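Local coordinates for protein glycerophosphoryl diester phosphodiesterase (Agrobacterium tumefaciens str. C58, PDB 3KS6) that belongs to the glycerophosphoryl diester phosphodiesterase family of TIM-barrel proteins and carries a magnesium ion in a site lined by acidic side chains, at residues Ala124-His129 / Glu133-Ser138; Glu147-Lys150 / Pro155-Trp158; Gly195-Val200 / Leu224-Phe229; Ser216-Ala221 / Ile238-Glu243. One frame throughout, in Å; residues are numbered along the deposited sequence.

Contact 1 of 4, residues Ala124-His129 / Glu133-Ser138; sequences AGLERH and ERTTFS
Leu126, on the last turn of helix 118-128, faces Thr135 at the start of strand 135-139, and their CA atoms, 8.4 Å apart, are the nearest across the two segments. Leu126 and Thr135 reach toward each other tip to tip, with Leu126 CD2 3.8 Å from Thr135 OG1. The other branch, CD1, comes obliquely upon the outer end of the Phe137 ring and lies 3.6 Å from CZ. In Thr135, OG1 lies anti to the carbonyl carbon (chi1 -61°), which leaves CG2 anti to the backbone N and over the centre of the Phe137 ring, 3.8 Å above its plane, while OG1 is hydrogen-bonded to Met131 O. Leucine, threonine methyl and phenylalanine thus form one buried cluster, which Phe102 of strand 101-106 and Leu88 of helix 88-95 extend. The packing seats the helix of a beta-alpha-beta unit (strand 101-106, helix 118-128, strand 135-139) on its second strand, as in the wall of a TIM barrel. Nearer the surface, a water donates to Glu127 OE1 at 2.8 Å and to Glu133 OE2 at 2.6 Å. The carboxylates stay apart, with Glu127 OE2 5.1 Å from Glu133 OE2. Apolar packing therefore joins helix to strand directly, whereas the two glutamates meet through a water that donates a hydrogen bond to each, probably easing the repulsion of like charges.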
loop_
_atom_site.group_PDB
_atom_site.type_symbol
_atom_site.label_atom_id
_atom_site.label_comp_id
_atom_site.label_asym_id
_atom_site.label_seq_id
_atom_site.Cartn_x
_atom_site.Cartn_y
_atom_site.Cartn_z
ATOM N N ALA A 124 -14.483 9.709 -2.618
ATOM C CA ALA A 124 -15.612 10.270 -1.847
ATOM C C ALA A 124 -15.579 9.877 -0.386
ATOM O O ALA A 124 -15.829 10.684 0.495
ATOM C CB ALA A 124 -16.951 9.843 -2.484
ATOM N N GLY A 125 -15.275 8.625 -0.108
ATOM C CA GLY A 125 -15.171 8.165 1.266
ATOM C C GLY A 125 -14.041 8.833 2.006
ATOM O O GLY A 125 -14.197 9.208 3.176
ATOM N N LEU A 126 -12.889 8.961 1.363
ATOM C CA LEU A 126 -11.776 9.667 1.988
ATOM C C LEU A 126 -12.113 11.152 2.268
ATOM O O LEU A 126 -11.729 11.711 3.312
ATOM C CB LEU A 126 -10.518 9.559 1.100
ATOM C CG LEU A 126 -9.781 8.212 1.111
ATOM C CD1 LEU A 126 -8.775 8.058 -0.075
ATOM C CD2 LEU A 126 -9.141 7.887 2.439
ATOM N N GLU A 127 -12.797 11.788 1.320
ATOM C CA GLU A 127 -13.200 13.204 1.471
ATOM C C GLU A 127 -14.154 13.358 2.633
ATOM O O GLU A 127 -14.033 14.272 3.447
ATOM C CB GLU A 127 -13.875 13.701 0.206
ATOM C CG GLU A 127 -12.965 14.038 -0.919
ATOM C CD GLU A 127 -12.456 15.489 -0.853
ATOM O OE1 GLU A 127 -12.234 15.985 0.275
ATOM O OE2 GLU A 127 -12.288 16.113 -1.940
ATOM N N ARG A 128 -15.080 12.413 2.754
ATOM C CA ARG A 128 -16.070 12.443 3.801
ATOM C C ARG A 128 -15.458 12.431 5.192
ATOM O O ARG A 128 -15.994 13.056 6.116
ATOM C CB ARG A 128 -17.035 11.283 3.564
ATOM C CG ARG A 128 -18.193 11.213 4.434
ATOM C CD ARG A 128 -19.273 10.318 3.795
ATOM N NE ARG A 128 -18.842 8.943 3.489
ATOM C CZ ARG A 128 -18.833 8.364 2.287
ATOM N NH1 ARG A 128 -19.222 9.005 1.204
ATOM N NH2 ARG A 128 -18.462 7.095 2.158
ATOM N N HIS A 129 -14.336 11.736 5.347
ATOM C CA HIS A 129 -13.666 11.590 6.632
ATOM C C HIS A 129 -12.363 12.418 6.695
ATOM O O HIS A 129 -11.522 12.172 7.542
ATOM C CB HIS A 129 -13.442 10.097 6.929
ATOM C CG HIS A 129 -14.715 9.313 6.880
ATOM N ND1 HIS A 129 -15.759 9.565 7.739
ATOM C CD2 HIS A 129 -15.158 8.367 6.020
ATOM C CE1 HIS A 129 -16.778 8.787 7.430
ATOM N NE2 HIS A 129 -16.438 8.043 6.396
ATOM N N GLU A 133 -6.540 14.489 1.627
ATOM C CA GLU A 133 -5.324 15.299 1.576
ATOM C C GLU A 133 -4.147 14.671 2.295
ATOM O O GLU A 133 -3.036 15.196 2.220
ATOM C CB GLU A 133 -5.588 16.723 2.092
ATOM C CG GLU A 133 -6.637 17.486 1.245
ATOM C CD GLU A 133 -6.396 17.352 -0.283
ATOM O OE1 GLU A 133 -5.278 17.681 -0.776
ATOM O OE2 GLU A 133 -7.336 16.902 -0.985
ATOM N N ARG A 134 -4.384 13.562 2.986
ATOM C CA ARG A 134 -3.311 12.798 3.594
ATOM C C ARG A 134 -3.113 11.454 2.919
ATOM O O ARG A 134 -2.549 10.552 3.512
ATOM C CB ARG A 134 -3.593 12.589 5.065
ATOM C CG ARG A 134 -3.642 13.896 5.867
ATOM C CD ARG A 134 -4.179 13.687 7.291
ATOM N NE ARG A 134 -3.533 12.614 8.025
ATOM C CZ ARG A 134 -3.948 12.141 9.194
ATOM N NH1 ARG A 134 -5.018 12.649 9.796
ATOM N NH2 ARG A 134 -3.276 11.153 9.755
ATOM N N THR A 135 -3.538 11.319 1.673
ATOM C CA THR A 135 -3.463 10.025 0.995
ATOM C C THR A 135 -2.601 10.080 -0.278
ATOM O O THR A 135 -2.659 11.052 -1.060
ATOM C CB THR A 135 -4.881 9.515 0.622
ATOM O OG1 THR A 135 -5.640 9.346 1.810
ATOM C CG2 THR A 135 -4.814 8.154 -0.112
ATOM N N THR A 136 -1.776 9.046 -0.430
ATOM C CA THR A 136 -1.086 8.710 -1.690
ATOM C C THR A 136 -1.763 7.455 -2.217
ATOM O O THR A 136 -2.079 6.552 -1.445
ATOM C CB THR A 136 0.422 8.403 -1.430
ATOM O OG1 THR A 136 1.115 9.633 -1.186
ATOM C CG2 THR A 136 1.073 7.682 -2.602
ATOM N N PHE A 137 -1.973 7.380 -3.529
ATOM C CA PHE A 137 -2.627 6.231 -4.128
ATOM C C PHE A 137 -1.636 5.380 -4.903
ATOM O O PHE A 137 -0.744 5.895 -5.575
ATOM C CB PHE A 137 -3.747 6.653 -5.096
ATOM C CG PHE A 137 -4.889 7.349 -4.411
ATOM C CD1 PHE A 137 -5.942 6.612 -3.880
ATOM C CD2 PHE A 137 -4.918 8.725 -4.331
ATOM C CE1 PHE A 137 -7.003 7.251 -3.270
ATOM C CE2 PHE A 137 -5.982 9.384 -3.688
ATOM C CZ PHE A 137 -7.039 8.635 -3.193
ATOM N N SER A 138 -1.856 4.073 -4.874
ATOM C CA SER A 138 -0.970 3.145 -5.580
ATOM C C SER A 138 -1.832 2.085 -6.277
ATOM O O SER A 138 -2.962 1.884 -5.887
ATOM C CB SER A 138 -0.057 2.434 -4.592
ATOM O OG SER A 138 -0.791 1.630 -3.678
HETATM O O HOH W 1 -9.727 17.258 -0.130
#

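Contact 2 of 4, residues Glu147-Lys150 / Pro155-Trp158; sequences ELWK and PRLW
Leu148 and Trp149 of helix 142-151 pack against Arg156 at the start of strand 156-160. The contact closes a beta-alpha-beta unit of the TIM barrel, whose first strand is 135-139. Pro155, just ahead of the strand, rests on Thr136 of that neighbouring strand. Arg156 then points to the helix, and its CA lies 7.6 Å from Leu148 CA. Its methylenes run along the helix surface, with Arg156 CD 3.8 Å from Leu148 CB and 3.7 Å from Trp149 N. There the chain bends (chi3 -72°), carrying the guanidinium to the CD1 edge of the indole. The two flat groups are steeply inclined, at 76°. Trp149 CD1 sits 3.5 Å above one face of the guanidinium, offset toward its rim, and Arg156 NH2 is 3.6 Å from that carbon, near the indole plane. The cationic group thus meets the edge of the indole and not its pi face, and no hydrogen bond links the two segments. Arg156 NH1 instead binds Ser181 O, a loop carbonyl that fixes the guanidinium from beyond the contact, and Trp149 also touches Ser181. A di(hydroxyethyl)ether molecule, probably from the crystallisation liquor, lies about 4 Å from the Trp149 side chain. Leu157 turns to the other side of the strand, onto Ser138. Trp158 is buried on Leu142 and Met145, on the same helix as Trp149, and its indole NE1 is hydrogen-bonded to Phe140 O.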
loop_
_atom_site.group_PDB
_atom_site.type_symbol
_atom_site.label_atom_id
_atom_site.label_comp_id
_atom_site.label_asym_id
_atom_site.label_seq_id
_atom_site.Cartn_x
_atom_site.Cartn_y
_atom_site.Cartn_z
ATOM N N GLU A 147 -7.388 6.204 -14.165
ATOM C CA GLU A 147 -8.564 6.723 -13.454
ATOM C C GLU A 147 -8.240 7.704 -12.362
ATOM O O GLU A 147 -8.879 8.773 -12.230
ATOM C CB GLU A 147 -9.348 5.591 -12.835
ATOM C CG GLU A 147 -10.387 5.046 -13.731
ATOM C CD GLU A 147 -11.368 4.165 -12.970
ATOM O OE1 GLU A 147 -10.961 3.088 -12.518
ATOM O OE2 GLU A 147 -12.535 4.566 -12.823
ATOM N N LEU A 148 -7.238 7.349 -11.568
ATOM C CA LEU A 148 -6.778 8.241 -10.507
ATOM C C LEU A 148 -6.256 9.559 -11.073
ATOM O O LEU A 148 -6.505 10.627 -10.516
ATOM C CB LEU A 148 -5.724 7.538 -9.664
ATOM C CG LEU A 148 -6.169 6.401 -8.760
ATOM C CD1 LEU A 148 -4.946 5.595 -8.305
ATOM C CD2 LEU A 148 -6.936 6.924 -7.530
ATOM N N TRP A 149 -5.539 9.502 -12.186
ATOM C CA TRP A 149 -4.980 10.714 -12.792
ATOM C C TRP A 149 -6.103 11.719 -13.113
ATOM O O TRP A 149 -5.965 12.922 -12.910
ATOM C CB TRP A 149 -4.193 10.351 -14.039
ATOM C CG TRP A 149 -3.701 11.506 -14.825
ATOM C CD1 TRP A 149 -2.613 12.303 -14.570
ATOM C CD2 TRP A 149 -4.313 12.021 -15.996
ATOM N NE1 TRP A 149 -2.513 13.271 -15.525
ATOM C CE2 TRP A 149 -3.551 13.126 -16.413
ATOM C CE3 TRP A 149 -5.458 11.658 -16.732
ATOM C CZ2 TRP A 149 -3.886 13.873 -17.555
ATOM C CZ3 TRP A 149 -5.794 12.392 -17.870
ATOM C CH2 TRP A 149 -5.009 13.490 -18.269
ATOM N N LYS A 150 -7.230 11.217 -13.569
ATOM C CA LYS A 150 -8.341 12.090 -13.927
ATOM C C LYS A 150 -9.092 12.563 -12.706
ATOM O O LYS A 150 -9.616 13.673 -12.702
ATOM C CB LYS A 150 -9.333 11.358 -14.844
ATOM C CG LYS A 150 -8.816 11.023 -16.247
ATOM C CD LYS A 150 -9.987 10.670 -17.189
ATOM C CE LYS A 150 -9.570 10.714 -18.681
ATOM N NZ LYS A 150 -9.260 12.108 -19.178
ATOM N N PRO A 155 -0.891 12.460 -4.839
ATOM C CA PRO A 155 0.191 11.715 -5.454
ATOM C C PRO A 155 -0.211 10.293 -5.774
ATOM O O PRO A 155 -0.982 9.708 -5.028
ATOM C CB PRO A 155 1.273 11.719 -4.387
ATOM C CG PRO A 155 0.928 12.879 -3.482
ATOM C CD PRO A 155 -0.547 12.878 -3.476
ATOM N N ARG A 156 0.321 9.778 -6.890
ATOM C CA ARG A 156 0.102 8.413 -7.363
ATOM C C ARG A 156 1.446 7.713 -7.567
ATOM O O ARG A 156 2.434 8.362 -7.966
ATOM C CB ARG A 156 -0.627 8.423 -8.710
ATOM C CG ARG A 156 -2.051 8.978 -8.694
ATOM C CD ARG A 156 -2.497 9.504 -10.083
ATOM N NE ARG A 156 -1.834 10.770 -10.471
ATOM C CZ ARG A 156 -0.954 10.921 -11.470
ATOM N NH1 ARG A 156 -0.651 9.926 -12.276
ATOM N NH2 ARG A 156 -0.392 12.106 -11.688
ATOM N N LEU A 157 1.473 6.399 -7.332
ATOM C CA LEU A 157 2.640 5.596 -7.674
ATOM C C LEU A 157 2.193 4.262 -8.283
ATOM O O LEU A 157 1.256 3.635 -7.792
ATOM C CB LEU A 157 3.591 5.392 -6.501
ATOM C CG LEU A 157 3.252 4.386 -5.417
ATOM C CD1 LEU A 157 3.809 3.025 -5.723
ATOM C CD2 LEU A 157 3.752 4.822 -4.042
ATOM N N TRP A 158 2.912 3.864 -9.331
ATOM C CA TRP A 158 2.656 2.632 -10.063
ATOM C C TRP A 158 3.510 1.528 -9.492
ATOM O O TRP A 158 4.743 1.614 -9.424
ATOM C CB TRP A 158 2.925 2.841 -11.544
ATOM C CG TRP A 158 2.605 1.623 -12.381
ATOM C CD1 TRP A 158 1.641 0.706 -12.163
ATOM C CD2 TRP A 158 3.281 1.233 -13.582
ATOM N NE1 TRP A 158 1.683 -0.269 -13.143
ATOM C CE2 TRP A 158 2.694 0.038 -14.019
ATOM C CE3 TRP A 158 4.325 1.795 -14.326
ATOM C CZ2 TRP A 158 3.107 -0.611 -15.190
ATOM C CZ3 TRP A 158 4.737 1.152 -15.457
ATOM C CH2 TRP A 158 4.130 -0.032 -15.892
#

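Contact 3 of 4, residues Gly195-Val200 / Leu224-Phe229; sequences GLMAQV and LGVKVF
Met197, modelled as selenomethionine, reaches from helix 194-202 straight into the turn that follows helix 215-224, and is the only residue of its segment to touch the turn. CG stands anti to the backbone N (chi1 175°) and the chain stays extended beyond it, so the selenium and the terminal methyl arrive end-on at the backbone of Leu224 and Gly225. Met197 SE lies 3.2 Å from Leu224 O. The oxygen sits nearly in line with the far side of the CG-SE bond (CG-SE-O about 159°), an approach consistent with a weak attraction between the carbonyl oxygen and the polarisable selenium. The methyl faces two carbonyl oxygens on one side, with Met197 CE 3.4 Å from Leu224 O and 3.5 Å from Gly225 O. Gly225, the first residue to leave the helix, has positive phi (78°) and turns the chain toward strand 228-231. This is a helix-to-strand turn of the TIM barrel, and helix 194-202, the preceding helix of the outer layer, packs against it through Met197. Apolar groups complete the setting of the selenium: Met197 SE is 4.2 Å from Leu224 CB and 4.1 Å from Val226 CG1. Phe207 of strand 206-210, which lies between the two segments in the chain, touches both Met197 and Val226. Lys227 extends from the turn to salt bridges with Glu184 and Asp206.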
loop_
_atom_site.group_PDB
_atom_site.type_symbol
_atom_site.label_atom_id
_atom_site.label_comp_id
_atom_site.label_asym_id
_atom_site.label_seq_id
_atom_site.Cartn_x
_atom_site.Cartn_y
_atom_site.Cartn_z
ATOM N N GLY A 195 21.685 0.231 -10.156
ATOM C CA GLY A 195 21.523 0.547 -11.575
ATOM C C GLY A 195 20.072 0.859 -11.924
ATOM O O GLY A 195 19.815 1.764 -12.700
ATOM N N LEU A 196 19.151 0.047 -11.433
ATOM C CA LEU A 196 17.717 0.304 -11.677
ATOM C C LEU A 196 17.290 1.638 -11.099
ATOM O O LEU A 196 16.645 2.438 -11.766
ATOM C CB LEU A 196 16.845 -0.791 -11.088
ATOM C CG LEU A 196 15.338 -0.606 -11.352
ATOM C CD1 LEU A 196 15.082 -0.570 -12.841
ATOM C CD2 LEU A 196 14.488 -1.677 -10.632
HETATM N N MSE A 197 17.655 1.887 -9.860
HETATM C CA MSE A 197 17.296 3.150 -9.240
HETATM C C MSE A 197 17.844 4.348 -9.995
HETATM O O MSE A 197 17.152 5.348 -10.161
HETATM C CB MSE A 197 17.734 3.160 -7.760
HETATM C CG MSE A 197 17.515 4.477 -7.079
HETATM SE SE MSE A 197 17.952 4.317 -5.192
HETATM C CE MSE A 197 17.993 6.171 -4.784
ATOM N N ALA A 198 19.092 4.259 -10.443
ATOM C CA ALA A 198 19.699 5.302 -11.231
ATOM C C ALA A 198 18.958 5.534 -12.532
ATOM O O ALA A 198 18.686 6.674 -12.893
ATOM C CB ALA A 198 21.208 4.954 -11.521
ATOM N N GLN A 199 18.653 4.456 -13.256
ATOM C CA GLN A 199 17.956 4.580 -14.531
ATOM C C GLN A 199 16.582 5.264 -14.350
ATOM O O GLN A 199 16.188 6.159 -15.148
ATOM C CB GLN A 199 17.801 3.200 -15.163
ATOM C CG GLN A 199 17.294 3.300 -16.581
ATOM C CD GLN A 199 17.177 1.983 -17.245
ATOM O OE1 GLN A 199 17.637 0.971 -16.735
ATOM N NE2 GLN A 199 16.568 1.991 -18.445
ATOM N N VAL A 200 15.864 4.843 -13.306
ATOM C CA VAL A 200 14.542 5.380 -12.992
ATOM C C VAL A 200 14.659 6.894 -12.612
ATOM O O VAL A 200 13.961 7.748 -13.138
ATOM C CB VAL A 200 13.873 4.545 -11.886
ATOM C CG1 VAL A 200 12.631 5.205 -11.376
ATOM C CG2 VAL A 200 13.591 3.108 -12.377
ATOM N N LEU A 224 20.266 1.627 -0.247
ATOM C CA LEU A 224 19.996 2.220 -1.568
ATOM C C LEU A 224 19.501 3.671 -1.517
ATOM O O LEU A 224 19.717 4.432 -2.474
ATOM C CB LEU A 224 19.011 1.349 -2.355
ATOM C CG LEU A 224 19.558 0.059 -2.939
ATOM C CD1 LEU A 224 18.435 -0.696 -3.627
ATOM C CD2 LEU A 224 20.698 0.354 -3.915
ATOM N N GLY A 225 18.868 4.054 -0.408
ATOM C CA GLY A 225 18.389 5.406 -0.197
ATOM C C GLY A 225 17.097 5.630 -0.951
ATOM O O GLY A 225 16.861 6.712 -1.464
ATOM N N VAL A 226 16.266 4.590 -1.035
ATOM C CA VAL A 226 15.022 4.648 -1.804
ATOM C C VAL A 226 14.018 5.609 -1.138
ATOM O O VAL A 226 14.130 5.917 0.050
ATOM C CB VAL A 226 14.420 3.234 -2.019
ATOM C CG1 VAL A 226 15.454 2.265 -2.643
ATOM C CG2 VAL A 226 13.793 2.688 -0.749
ATOM N N LYS A 227 13.035 6.090 -1.905
ATOM C CA LYS A 227 12.099 7.063 -1.382
ATOM C C LYS A 227 11.297 6.521 -0.225
ATOM O O LYS A 227 11.077 7.214 0.779
ATOM C CB LYS A 227 11.138 7.544 -2.496
ATOM C CG LYS A 227 10.165 8.587 -2.028
ATOM C CD LYS A 227 9.246 9.080 -3.179
ATOM C CE LYS A 227 8.201 10.082 -2.664
ATOM N NZ LYS A 227 7.470 10.647 -3.820
ATOM N N VAL A 228 10.802 5.289 -0.375
ATOM C CA VAL A 228 9.896 4.702 0.585
ATOM C C VAL A 228 9.926 3.208 0.341
ATOM O O VAL A 228 10.255 2.778 -0.796
ATOM C CB VAL A 228 8.460 5.211 0.375
ATOM C CG1 VAL A 228 7.963 4.903 -1.061
ATOM C CG2 VAL A 228 7.475 4.639 1.453
ATOM N N PHE A 229 9.621 2.445 1.393
ATOM C CA PHE A 229 9.355 1.003 1.257
ATOM C C PHE A 229 8.236 0.590 2.157
ATOM O O PHE A 229 8.051 1.174 3.233
ATOM C CB PHE A 229 10.599 0.136 1.499
ATOM C CG PHE A 229 11.183 0.241 2.893
ATOM C CD1 PHE A 229 10.784 -0.636 3.865
ATOM C CD2 PHE A 229 12.187 1.163 3.188
ATOM C CE1 PHE A 229 11.293 -0.549 5.200
ATOM C CE2 PHE A 229 12.749 1.237 4.485
ATOM C CZ PHE A 229 12.303 0.377 5.481
#

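Contact 4 of 4, residues Ser216-Ala221 / Ile238-Glu243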
loop_
_atom_site.group_PDB
_atom_site.type_symbol
_atom_site.label_atom_id
_atom_site.label_comp_id
_atom_site.label_asym_id
_atom_site.label_seq_id
_atom_site.Cartn_x
_atom_site.Cartn_y
_atom_site.Cartn_z
ATOM N N SER A 216 17.704 -7.996 6.002
ATOM C CA SER A 216 18.562 -7.768 4.845
ATOM C C SER A 216 17.841 -6.890 3.804
ATOM O O SER A 216 18.454 -6.009 3.200
ATOM C CB SER A 216 19.010 -9.092 4.207
ATOM O OG SER A 216 17.919 -9.979 4.078
ATOM N N GLN A 217 16.566 -7.162 3.595
ATOM C CA GLN A 217 15.765 -6.391 2.622
ATOM C C GLN A 217 15.563 -4.941 3.069
ATOM O O GLN A 217 15.698 -4.022 2.293
ATOM C CB GLN A 217 14.403 -7.041 2.455
ATOM C CG GLN A 217 14.428 -8.260 1.592
ATOM C CD GLN A 217 13.124 -8.974 1.593
ATOM O OE1 GLN A 217 12.398 -9.007 2.600
ATOM N NE2 GLN A 217 12.802 -9.584 0.442
ATOM N N ILE A 218 15.208 -4.765 4.338
ATOM C CA ILE A 218 15.090 -3.451 4.934
ATOM C C ILE A 218 16.407 -2.686 4.834
ATOM O O ILE A 218 16.416 -1.536 4.395
ATOM C CB ILE A 218 14.610 -3.525 6.405
ATOM C CG1 ILE A 218 13.166 -4.061 6.496
ATOM C CG2 ILE A 218 14.759 -2.135 7.082
ATOM C CD1 ILE A 218 12.736 -4.513 7.889
ATOM N N THR A 219 17.518 -3.333 5.195
ATOM C CA THR A 219 18.833 -2.675 5.141
ATOM C C THR A 219 19.227 -2.346 3.693
ATOM O O THR A 219 19.820 -1.309 3.413
ATOM C CB THR A 219 19.913 -3.568 5.826
ATOM O OG1 THR A 219 19.616 -3.683 7.220
ATOM C CG2 THR A 219 21.290 -2.973 5.604
ATOM N N LYS A 220 18.842 -3.207 2.743
ATOM C CA LYS A 220 19.130 -2.920 1.346
ATOM C C LYS A 220 18.401 -1.638 0.919
ATOM O O LYS A 220 18.978 -0.769 0.267
ATOM C CB LYS A 220 18.712 -4.090 0.473
ATOM C CG LYS A 220 18.769 -3.847 -1.003
ATOM C CD LYS A 220 18.284 -5.101 -1.720
ATOM C CE LYS A 220 18.256 -4.897 -3.203
ATOM N NZ LYS A 220 17.814 -6.157 -3.886
ATOM N N ALA A 221 17.130 -1.541 1.278
ATOM C CA ALA A 221 16.297 -0.357 0.986
ATOM C C ALA A 221 16.925 0.930 1.570
ATOM O O ALA A 221 17.043 1.969 0.888
ATOM C CB ALA A 221 14.839 -0.597 1.543
ATOM N N ILE A 238 11.757 0.480 11.730
ATOM C CA ILE A 238 12.031 1.727 12.479
ATOM C C ILE A 238 13.364 1.618 13.188
ATOM O O ILE A 238 14.182 2.546 13.130
ATOM C CB ILE A 238 10.906 2.058 13.447
ATOM C CG1 ILE A 238 9.683 2.522 12.628
ATOM C CG2 ILE A 238 11.325 3.180 14.453
ATOM C CD1 ILE A 238 8.368 2.647 13.390
ATOM N N ALA A 239 13.589 0.496 13.856
ATOM C CA ALA A 239 14.856 0.231 14.591
ATOM C C ALA A 239 16.068 0.253 13.680
ATOM O O ALA A 239 17.088 0.896 13.979
ATOM C CB ALA A 239 14.791 -1.113 15.291
ATOM N N LEU A 240 15.978 -0.471 12.571
ATOM C CA LEU A 240 17.073 -0.497 11.605
ATOM C C LEU A 240 17.338 0.871 11.006
ATOM O O LEU A 240 18.506 1.235 10.780
ATOM C CB LEU A 240 16.765 -1.506 10.488
ATOM C CG LEU A 240 16.914 -2.971 10.844
ATOM C CD1 LEU A 240 16.473 -3.874 9.712
ATOM C CD2 LEU A 240 18.397 -3.219 11.193
ATOM N N ARG A 241 16.278 1.651 10.748
ATOM C CA ARG A 241 16.493 2.971 10.159
ATOM C C ARG A 241 17.192 3.899 11.175
ATOM O O ARG A 241 18.123 4.609 10.822
ATOM C CB ARG A 241 15.170 3.588 9.671
ATOM C CG ARG A 241 15.357 4.920 9.019
ATOM C CD ARG A 241 14.096 5.497 8.437
ATOM N NE ARG A 241 13.107 5.798 9.468
ATOM C CZ ARG A 241 11.913 6.328 9.222
ATOM N NH1 ARG A 241 11.551 6.627 7.989
ATOM N NH2 ARG A 241 11.063 6.540 10.204
ATOM N N THR A 242 16.757 3.863 12.426
ATOM C CA THR A 242 17.391 4.664 13.477
ATOM C C THR A 242 18.907 4.383 13.577
ATOM O O THR A 242 19.733 5.297 13.602
ATOM C CB THR A 242 16.678 4.468 14.807
ATOM O OG1 THR A 242 15.384 5.062 14.713
ATOM C CG2 THR A 242 17.473 5.101 15.956
ATOM N N GLU A 243 19.242 3.107 13.585
ATOM C CA GLU A 243 20.614 2.627 13.587
ATOM C C GLU A 243 21.360 3.092 12.330
ATOM O O GLU A 243 22.499 3.600 12.415
ATOM C CB GLU A 243 20.525 1.102 13.713
ATOM C CG GLU A 243 21.772 0.269 13.654
ATOM C CD GLU A 243 21.390 -1.227 13.577
ATOM O OE1 GLU A 243 21.695 -1.858 12.541
ATOM O OE2 GLU A 243 20.728 -1.736 14.522
#
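Ile218 and Thr219 of helix 215-224 receive Leu240 of helix 234-249, and the nearest backbone pair is Thr219 CA and Leu240 CA, 7.0 Å apart. Along the first helix, Gln217 is tied elsewhere: OE1 accepts from the backbone N of His213 and of Thr214, and NE2 binds Asp190 OD1. Ile218 is the main apolar surface. With CG1 anti to the carbonyl carbon (chi1 -66°), CG2 is anti to the backbone N and lies 3.6 Å from Leu240 CD1. The two side chains meet at about a right angle, and the same leucine methyl, Leu240 CD1, also comes within 3.8 Å of Ile218 CB. The stem follows, with Leu240 CB 4.0 Å from Ile218 CG2. Both helices belong to the outer layer of the TIM barrel and are joined by strand 228-231, so the contact fastens consecutive helices side by side; Ile218 also reaches that strand at Thr231. Thr219 lies at the margin, and Leu240 passes across it. Thr219 OG1 is 4.0 Å from Leu240 CD1 and 4.2 Å from Leu240 CD2, but its hydrogen bond goes back one turn to Pro215 O. No hydrogen bond spans the two segments, and the helices meet here through side-chain packing alone. On the second helix, Arg241 forms a salt bridge with Glu32.

Contacts 1 and 2 are successive units of one barrel wall, their centres about 12 Å apart. Strand 135-139 joins them: Phe137 N lies 2.9 Å from Pro155 O and Phe137 O 2.9 Å from Leu157 N, both probable hydrogen bonds, and Phe137 CB packs 3.6 Å from Leu148 CD1. Contacts 3 and 4, with centres about 15 Å apart, interlock along the chain and touch where Phe229 CD2 meets Ala221 CB at 3.6 Å. Contacts 1 and 4 lie on opposite sides of the chain's centre, with centres about 29 Å apart. The magnesium ion, at Glu35, Asp37 and Glu105, is about 11 Å from the Phe137 side chain and about 12 Å from that of Leu148.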